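Local coordinates for protein putative glycosyl hydrolase (Bacteroides thetaiotaomicron VPI-5482, PDB 3K11) that is a putative glycoside hydrolase of the family 88 type, probably acting on carbohydrate, though its substrate has not been established, at residues P48-D53 and G57-D62. Residues are numbered along the deposited sequence; the frame is centred on the assembly and turned at random.
Sequences PARVVD and GKVITD
Ile60 lies against Val51 and the start of Asp53. Its CD1 reaches the backbone between Val52 and Asp53, 3.6 Å from Asp53 N. Its CB meets the CG1 branch of Val51 at 3.9 Å. CG1 of Ile60 points opposite to its own carbonyl carbon (chi1 -71°), and the chain runs on extended, which carries CD1 along the neighbouring strand. Three backbone bonds join the segments. Ile60 N donates to Val51 O at 2.9 Å. That bond is nearly straight, 173° at the hydrogen. Asp53 N donates to Lys58 O at 2.9 Å. Gly57 N closes the turn on Asp53 O with a more bent bond, 143° at the hydrogen. Together these make a short antiparallel beta hairpin, strand 51-53 against the weakly bonded strand 59-60, at the periphery of this helix-rich protein. Val52 and Val59 form a non-hydrogen-bonded pair. Their side chains share one face, and Val52 CG1 lies 4.4 Å from Val59 CG2, a loose contact. The CA of Val52 also makes a CA-H...O contact of 3.2 Å with Lys58 O. Beside Val51 and Ile60 a water joins the two segments, accepting from Val51 N and donating to Ile60 O. An alanine in place of Ile60 would keep the CB contact but lose CD1, and would probably open a gap over Val52 C and Asp53 N. Further out, Asp53 OD1 accepts from Asn55 N, an Asx turn, and also from Thr56 N. Arg50 turns its NH1 to a salt bridge with Glu73. Strand 70-72 continues the sheet on the other edge of 51-53, and Phe121 of helix 101-128 packs on Val51.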
loop_
_atom_site.group_PDB
_atom_site.type_symbol
_atom_site.label_atom_id
_atom_site.label_comp_id
_atom_site.label_asym_id
_atom_site.label_seq_id
_atom_site.Cartn_x
_atom_site.Cartn_y
_atom_site.Cartn_z
ATOM N N PRO A 48 -3.624 29.919 31.897
ATOM C CA PRO A 48 -3.520 30.756 33.095
ATOM C C PRO A 48 -3.634 29.957 34.392
ATOM O O PRO A 48 -4.465 29.100 34.510
ATOM C CB PRO A 48 -4.683 31.736 32.948
ATOM C CG PRO A 48 -5.689 31.041 32.070
ATOM C CD PRO A 48 -4.821 30.268 31.100
ATOM N N ALA A 49 -2.790 30.271 35.355
ATOM C CA ALA A 49 -2.822 29.604 36.644
ATOM C C ALA A 49 -3.503 30.514 37.643
ATOM O O ALA A 49 -2.847 31.089 38.505
ATOM C CB ALA A 49 -1.380 29.238 37.084
ATOM N N ARG A 50 -4.819 30.679 37.519
ATOM C CA ARG A 50 -5.582 31.519 38.441
ATOM C C ARG A 50 -6.943 30.933 38.656
ATOM O O ARG A 50 -7.448 30.194 37.802
ATOM C CB ARG A 50 -5.873 32.914 37.858
ATOM C CG ARG A 50 -4.756 33.561 37.151
ATOM C CD ARG A 50 -5.078 35.001 36.780
ATOM N NE ARG A 50 -3.857 35.625 36.315
ATOM C CZ ARG A 50 -3.397 35.561 35.080
ATOM N NH1 ARG A 50 -4.082 34.964 34.116
ATOM N NH2 ARG A 50 -2.266 36.182 34.783
ATOM N N VAL A 51 -7.528 31.312 39.781
ATOM C CA VAL A 51 -8.919 31.004 40.118
ATOM C C VAL A 51 -9.739 32.261 39.857
ATOM O O VAL A 51 -9.348 33.359 40.249
ATOM C CB VAL A 51 -9.068 30.533 41.584
ATOM C CG1 VAL A 51 -10.519 30.293 41.968
ATOM C CG2 VAL A 51 -8.223 29.242 41.791
ATOM N N VAL A 52 -10.884 32.100 39.188
ATOM C CA VAL A 52 -11.761 33.235 38.933
ATOM C C VAL A 52 -13.205 32.852 39.243
ATOM O O VAL A 52 -13.546 31.680 39.335
ATOM C CB VAL A 52 -11.707 33.677 37.450
ATOM C CG1 VAL A 52 -10.270 34.047 37.027
ATOM C CG2 VAL A 52 -12.249 32.570 36.546
ATOM N N ASP A 53 -14.037 33.866 39.400
ATOM C CA ASP A 53 -15.479 33.691 39.496
ATOM C C ASP A 53 -15.991 33.292 38.116
ATOM O O ASP A 53 -15.702 33.962 37.102
ATOM C CB ASP A 53 -16.115 34.983 39.924
ATOM C CG ASP A 53 -17.626 34.865 40.040
ATOM O OD1 ASP A 53 -18.314 34.768 39.002
ATOM O OD2 ASP A 53 -18.098 34.890 41.168
ATOM N N GLY A 57 -15.630 36.440 35.795
ATOM C CA GLY A 57 -14.211 36.352 35.449
ATOM C C GLY A 57 -13.317 37.093 36.450
ATOM O O GLY A 57 -12.125 37.126 36.276
ATOM N N LYS A 58 -13.869 37.670 37.504
ATOM C CA LYS A 58 -13.058 38.367 38.503
ATOM C C LYS A 58 -12.110 37.394 39.203
ATOM O O LYS A 58 -12.514 36.295 39.573
ATOM C CB LYS A 58 -13.934 39.067 39.542
ATOM C CG LYS A 58 -14.674 40.269 38.954
ATOM C CD LYS A 58 -15.423 41.041 40.003
ATOM C CE LYS A 58 -16.326 42.089 39.373
ATOM N NZ LYS A 58 -17.158 42.625 40.571
ATOM N N VAL A 59 -10.854 37.812 39.391
ATOM C CA VAL A 59 -9.838 36.940 40.004
ATOM C C VAL A 59 -10.165 36.774 41.468
ATOM O O VAL A 59 -10.492 37.742 42.121
ATOM C CB VAL A 59 -8.408 37.503 39.856
ATOM C CG1 VAL A 59 -7.395 36.633 40.635
ATOM C CG2 VAL A 59 -7.990 37.551 38.349
ATOM N N ILE A 60 -10.109 35.533 41.933
ATOM C CA ILE A 60 -10.350 35.162 43.315
ATOM C C ILE A 60 -8.979 34.848 43.911
ATOM O O ILE A 60 -8.232 34.056 43.356
ATOM C CB ILE A 60 -11.258 33.893 43.414
ATOM C CG1 ILE A 60 -12.704 34.234 43.001
ATOM C CG2 ILE A 60 -11.239 33.296 44.852
ATOM C CD1 ILE A 60 -13.588 33.018 42.846
ATOM N N THR A 61 -8.662 35.479 45.031
ATOM C CA THR A 61 -7.417 35.190 45.737
ATOM C C THR A 61 -7.657 34.661 47.161
ATOM O O THR A 61 -6.759 34.061 47.728
ATOM C CB THR A 61 -6.561 36.426 45.818
ATOM O OG1 THR A 61 -7.322 37.454 46.430
ATOM C CG2 THR A 61 -6.154 36.889 44.446
ATOM N N ASP A 62 -8.835 34.884 47.739
ATOM C CA ASP A 62 -9.145 34.333 49.066
ATOM C C ASP A 62 -9.752 32.954 48.928
ATOM O O ASP A 62 -10.972 32.763 48.913
ATOM C CB ASP A 62 -10.073 35.240 49.835
ATOM C CG ASP A 62 -10.260 34.794 51.273
ATOM O OD1 ASP A 62 -9.814 33.671 51.627
ATOM O OD2 ASP A 62 -10.884 35.574 52.020
HETATM O O HOH W 1 -6.174 33.096 41.766
#